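Local coordinates for protein osa (Shigella flexneri, PDB 4O7K), which suppresses the oncogenicity of Agrobacterium tumefaciens and acts as a plasmid fertility inhibition factor of the ParB/Srx superfamily, at residues W45-A55 and W145-P155. The protein carries 1 engineered substitution. Numbering follows the deposited sequence.
Sequences WRLPVPNHPDA and WLLAHEVAVFP. With PO4 (phosphate ion), chain C.
His52 and His149 meet beside Trp145, and the three rings converge on a bound phosphate ion. Followed outward, His149 first sets CB against Val49 CG1, 3.7 Å away. With chi1 at -77°, CG lies anti to the carbonyl carbon and the ring folds back over Trp145, where ND1 stands above the indole and donates to Trp145 O from above the carbonyl plane, fixing the ring's rotation. His149 N is that carbonyl's second donor, on the opposite face. CD2 turns toward the face of His52, an offset edge-to-face pair with planes at 70°. At the tip NE2 donates to phosphate O2 at 2.7 Å. His52 is held likewise by ND1, but to Pro53 O, in its carbonyl plane; its NE2 donates to phosphate O4 at 3.0 Å, while Trp145 CZ2 approaches CE1 at 3.6 Å. Trp145 NE1 gives phosphate O1 a longer, bent bond (3.2 Å, 138°).

Away from the anion the direct side-chain contacts are mainly apolar, and two waters link backbone groups of the segments. Leu47 CD2 lies 3.6 Å from Phe154 CB and touches Leu146 and Val151, residues joined by a Schellman bond ending helix 140-148. Farther along, Pro155 CG sits 3.7 Å from the centroid of Trp45's six-membered ring, a CH-pi contact. Backbone carbonyls take up both ND1 atoms, turning the donating NE2 edges toward the phosphate: chemistry consistent with an anion-binding site, although this ion probably came from the crystallisation liquor.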
loop_
_atom_site.group_PDB
_atom_site.type_symbol
_atom_site.label_atom_id
_atom_site.label_comp_id
_atom_site.label_asym_id
_atom_site.label_seq_id
_atom_site.Cartn_x
_atom_site.Cartn_y
_atom_site.Cartn_z
ATOM N N TRP A 45 10.744 -6.023 -5.636
ATOM C CA TRP A 45 10.631 -4.748 -6.336
ATOM C C TRP A 45 11.549 -3.697 -5.746
ATOM O O TRP A 45 11.741 -3.633 -4.533
ATOM C CB TRP A 45 9.215 -4.197 -6.282
ATOM C CG TRP A 45 8.161 -5.001 -6.916
ATOM C CD1 TRP A 45 7.687 -4.876 -8.189
ATOM C CD2 TRP A 45 7.377 -6.021 -6.291
ATOM N NE1 TRP A 45 6.673 -5.778 -8.407
ATOM C CE2 TRP A 45 6.459 -6.490 -7.255
ATOM C CE3 TRP A 45 7.373 -6.594 -5.016
ATOM C CZ2 TRP A 45 5.539 -7.505 -6.977
ATOM C CZ3 TRP A 45 6.449 -7.601 -4.741
ATOM C CH2 TRP A 45 5.557 -8.047 -5.724
ATOM N N ARG A 46 12.098 -2.865 -6.628
ATOM C CA ARG A 46 12.688 -1.602 -6.243
ATOM C C ARG A 46 11.580 -0.560 -6.268
ATOM O O ARG A 46 10.817 -0.483 -7.235
ATOM C CB ARG A 46 13.827 -1.216 -7.201
ATOM C CG ARG A 46 14.352 0.200 -6.983
ATOM C CD ARG A 46 15.324 0.670 -8.080
ATOM N NE ARG A 46 15.631 2.086 -7.874
ATOM C CZ ARG A 46 15.128 3.091 -8.588
ATOM N NH1 ARG A 46 14.316 2.863 -9.616
ATOM N NH2 ARG A 46 15.444 4.338 -8.268
ATOM N N LEU A 47 11.469 0.229 -5.207
ATOM C CA LEU A 47 10.461 1.289 -5.170
ATOM C C LEU A 47 11.159 2.638 -5.056
ATOM O O LEU A 47 11.882 2.880 -4.094
ATOM C CB LEU A 47 9.480 1.086 -3.999
ATOM C CG LEU A 47 8.500 -0.088 -4.066
ATOM C CD1 LEU A 47 9.226 -1.372 -3.726
ATOM C CD2 LEU A 47 7.368 0.116 -3.076
ATOM N N PRO A 48 10.964 3.512 -6.056
ATOM C CA PRO A 48 11.502 4.872 -5.964
ATOM C C PRO A 48 10.846 5.597 -4.797
ATOM O O PRO A 48 9.635 5.451 -4.618
ATOM C CB PRO A 48 11.104 5.517 -7.295
ATOM C CG PRO A 48 10.655 4.374 -8.188
ATOM C CD PRO A 48 10.159 3.305 -7.272
ATOM N N VAL A 49 11.631 6.336 -4.017
ATOM C CA VAL A 49 11.110 7.135 -2.908
ATOM C C VAL A 49 11.618 8.557 -3.055
ATOM O O VAL A 49 12.826 8.778 -2.970
ATOM C CB VAL A 49 11.558 6.599 -1.545
ATOM C CG1 VAL A 49 10.817 7.326 -0.444
ATOM C CG2 VAL A 49 11.339 5.100 -1.450
ATOM N N PRO A 50 10.709 9.521 -3.284
ATOM C CA PRO A 50 11.115 10.915 -3.530
ATOM C C PRO A 50 12.060 11.458 -2.471
ATOM O O PRO A 50 11.742 11.365 -1.284
ATOM C CB PRO A 50 9.791 11.679 -3.501
ATOM C CG PRO A 50 8.765 10.663 -3.899
ATOM C CD PRO A 50 9.245 9.352 -3.336
ATOM N N ASN A 51 13.208 11.983 -2.908
ATOM C CA ASN A 51 14.193 12.617 -2.024
ATOM C C ASN A 51 14.703 11.681 -0.936
ATOM O O ASN A 51 14.968 12.098 0.191
ATOM C CB ASN A 51 13.601 13.878 -1.385
ATOM C CG ASN A 51 12.956 14.798 -2.406
ATOM O OD1 ASN A 51 11.788 15.171 -2.277
ATOM N ND2 ASN A 51 13.709 15.151 -3.441
ATOM N N HIS A 52 14.867 10.414 -1.290
ATOM C CA HIS A 52 15.150 9.383 -0.306
ATOM C C HIS A 52 15.822 8.217 -1.019
ATOM O O HIS A 52 15.619 8.031 -2.217
ATOM C CB HIS A 52 13.836 8.957 0.380
ATOM C CG HIS A 52 14.006 8.012 1.531
ATOM N ND1 HIS A 52 14.196 6.656 1.364
ATOM C CD2 HIS A 52 13.960 8.222 2.870
ATOM C CE1 HIS A 52 14.299 6.078 2.549
ATOM N NE2 HIS A 52 14.155 7.005 3.479
ATOM N N PRO A 53 16.641 7.444 -0.293
ATOM C CA PRO A 53 17.160 6.197 -0.860
ATOM C C PRO A 53 16.036 5.249 -1.286
ATOM O O PRO A 53 14.975 5.226 -0.651
ATOM C CB PRO A 53 17.967 5.600 0.294
ATOM C CG PRO A 53 18.382 6.780 1.109
ATOM C CD PRO A 53 17.233 7.742 1.023
ATOM N N ASP A 54 16.273 4.487 -2.350
ATOM C CA ASP A 54 15.328 3.477 -2.816
ATOM C C ASP A 54 14.844 2.589 -1.687
ATOM O O ASP A 54 15.599 2.300 -0.761
ATOM C CB ASP A 54 15.963 2.579 -3.884
ATOM C CG ASP A 54 16.400 3.341 -5.110
ATOM O OD1 ASP A 54 15.887 4.457 -5.334
ATOM O OD2 ASP A 54 17.230 2.796 -5.869
ATOM N N ALA A 55 13.596 2.144 -1.778
ATOM C CA ALA A 55 13.098 1.091 -0.903
ATOM C C ALA A 55 12.974 -0.198 -1.707
ATOM O O ALA A 55 12.870 -0.163 -2.940
ATOM C CB ALA A 55 11.754 1.482 -0.282
ATOM N N TRP A 145 4.590 3.992 6.305
ATOM C CA TRP A 145 5.922 4.436 5.908
ATOM C C TRP A 145 5.887 4.836 4.434
ATOM O O TRP A 145 6.296 5.940 4.076
ATOM C CB TRP A 145 6.962 3.335 6.166
ATOM C CG TRP A 145 8.406 3.789 5.973
ATOM C CD1 TRP A 145 9.261 4.262 6.937
ATOM C CD2 TRP A 145 9.143 3.813 4.740
ATOM N NE1 TRP A 145 10.482 4.573 6.378
ATOM C CE2 TRP A 145 10.434 4.309 5.031
ATOM C CE3 TRP A 145 8.834 3.465 3.417
ATOM C CZ2 TRP A 145 11.414 4.461 4.053
ATOM C CZ3 TRP A 145 9.808 3.616 2.449
ATOM C CH2 TRP A 145 11.087 4.108 2.773
ATOM N N LEU A 146 5.335 3.957 3.595
ATOM C CA LEU A 146 5.274 4.194 2.155
ATOM C C LEU A 146 4.446 5.427 1.847
ATOM O O LEU A 146 4.831 6.260 1.031
ATOM C CB LEU A 146 4.702 2.970 1.415
ATOM C CG LEU A 146 5.524 1.671 1.435
ATOM C CD1 LEU A 146 4.631 0.469 1.153
ATOM C CD2 LEU A 146 6.648 1.734 0.414
ATOM N N LEU A 147 3.311 5.548 2.521
ATOM C CA LEU A 147 2.411 6.676 2.297
ATOM C C LEU A 147 3.044 8.002 2.734
ATOM O O LEU A 147 3.010 8.997 1.997
ATOM C CB LEU A 147 1.095 6.437 3.028
ATOM C CG LEU A 147 0.211 5.372 2.385
ATOM C CD1 LEU A 147 -1.067 5.218 3.202
ATOM C CD2 LEU A 147 -0.093 5.738 0.927
ATOM N N ALA A 148 3.640 8.003 3.921
ATOM C CA ALA A 148 4.265 9.211 4.456
ATOM C C ALA A 148 5.460 9.617 3.603
ATOM O O ALA A 148 5.796 10.799 3.526
ATOM C CB ALA A 148 4.687 9.005 5.914
ATOM N N HIS A 149 6.089 8.643 2.947
ATOM C CA HIS A 149 7.235 8.938 2.072
ATOM C C HIS A 149 6.813 9.179 0.625
ATOM O O HIS A 149 7.656 9.334 -0.262
ATOM C CB HIS A 149 8.261 7.807 2.126
ATOM C CG HIS A 149 9.099 7.821 3.364
ATOM N ND1 HIS A 149 8.723 7.186 4.525
ATOM C CD2 HIS A 149 10.293 8.407 3.622
ATOM C CE1 HIS A 149 9.650 7.377 5.447
ATOM N NE2 HIS A 149 10.617 8.109 4.922
ATOM N N GLU A 150 5.504 9.228 0.400
ATOM C CA GLU A 150 4.964 9.545 -0.921
ATOM C C GLU A 150 5.413 8.564 -2.003
ATOM O O GLU A 150 5.700 8.963 -3.128
ATOM C CB GLU A 150 5.367 10.962 -1.339
ATOM C CG GLU A 150 5.182 12.019 -0.265
ATOM C CD GLU A 150 3.783 12.571 -0.239
ATOM O OE1 GLU A 150 2.956 12.128 -1.068
ATOM O OE2 GLU A 150 3.507 13.457 0.603
ATOM N N VAL A 151 5.511 7.285 -1.665
ATOM C CA VAL A 151 5.733 6.280 -2.693
ATOM C C VAL A 151 4.474 6.232 -3.565
ATOM O O VAL A 151 3.365 5.987 -3.057
ATOM C CB VAL A 151 6.036 4.908 -2.087
ATOM C CG1 VAL A 151 6.218 3.878 -3.183
ATOM C CG2 VAL A 151 7.269 5.003 -1.202
ATOM N N ALA A 152 4.641 6.491 -4.862
ATOM C CA ALA A 152 3.502 6.718 -5.760
ATOM C C ALA A 152 2.624 5.483 -5.952
ATOM O O ALA A 152 1.385 5.561 -5.917
ATOM C CB ALA A 152 4.001 7.207 -7.112
ATOM N N VAL A 153 3.286 4.354 -6.179
ATOM C CA VAL A 153 2.626 3.075 -6.420
ATOM C C VAL A 153 3.401 1.999 -5.669
ATOM O O VAL A 153 4.638 2.015 -5.632
ATOM C CB VAL A 153 2.555 2.735 -7.942
ATOM C CG1 VAL A 153 1.911 1.370 -8.179
ATOM C CG2 VAL A 153 1.791 3.811 -8.703
ATOM N N PHE A 154 2.680 1.079 -5.033
ATOM C CA PHE A 154 3.334 -0.039 -4.392
ATOM C C PHE A 154 2.419 -1.256 -4.463
ATOM O O PHE A 154 1.204 -1.115 -4.614
ATOM C CB PHE A 154 3.735 0.307 -2.941
ATOM C CG PHE A 154 2.627 0.907 -2.103
ATOM C CD1 PHE A 154 1.720 0.095 -1.447
ATOM C CD2 PHE A 154 2.539 2.280 -1.931
ATOM C CE1 PHE A 154 0.715 0.637 -0.662
ATOM C CE2 PHE A 154 1.542 2.836 -1.142
ATOM C CZ PHE A 154 0.627 2.016 -0.506
ATOM N N PRO A 155 3.003 -2.455 -4.396
ATOM C CA PRO A 155 2.183 -3.669 -4.418
ATOM C C PRO A 155 1.641 -4.019 -3.034
ATOM O O PRO A 155 2.268 -3.687 -2.024
ATOM C CB PRO A 155 3.150 -4.750 -4.904
ATOM C CG PRO A 155 4.519 -4.223 -4.622
ATOM C CD PRO A 155 4.446 -2.747 -4.387
HETATM P P PO4 C . 13.334 7.433 7.075
HETATM O O1 PO4 C . 12.034 7.011 7.744
HETATM O O2 PO4 C . 13.061 8.510 6.052
HETATM O O3 PO4 C . 14.306 7.970 8.099
HETATM O O4 PO4 C . 13.967 6.239 6.403
HETATM O O HOH W 1 7.426 6.048 -5.913
HETATM O O HOH W 2 9.752 10.731 0.374
#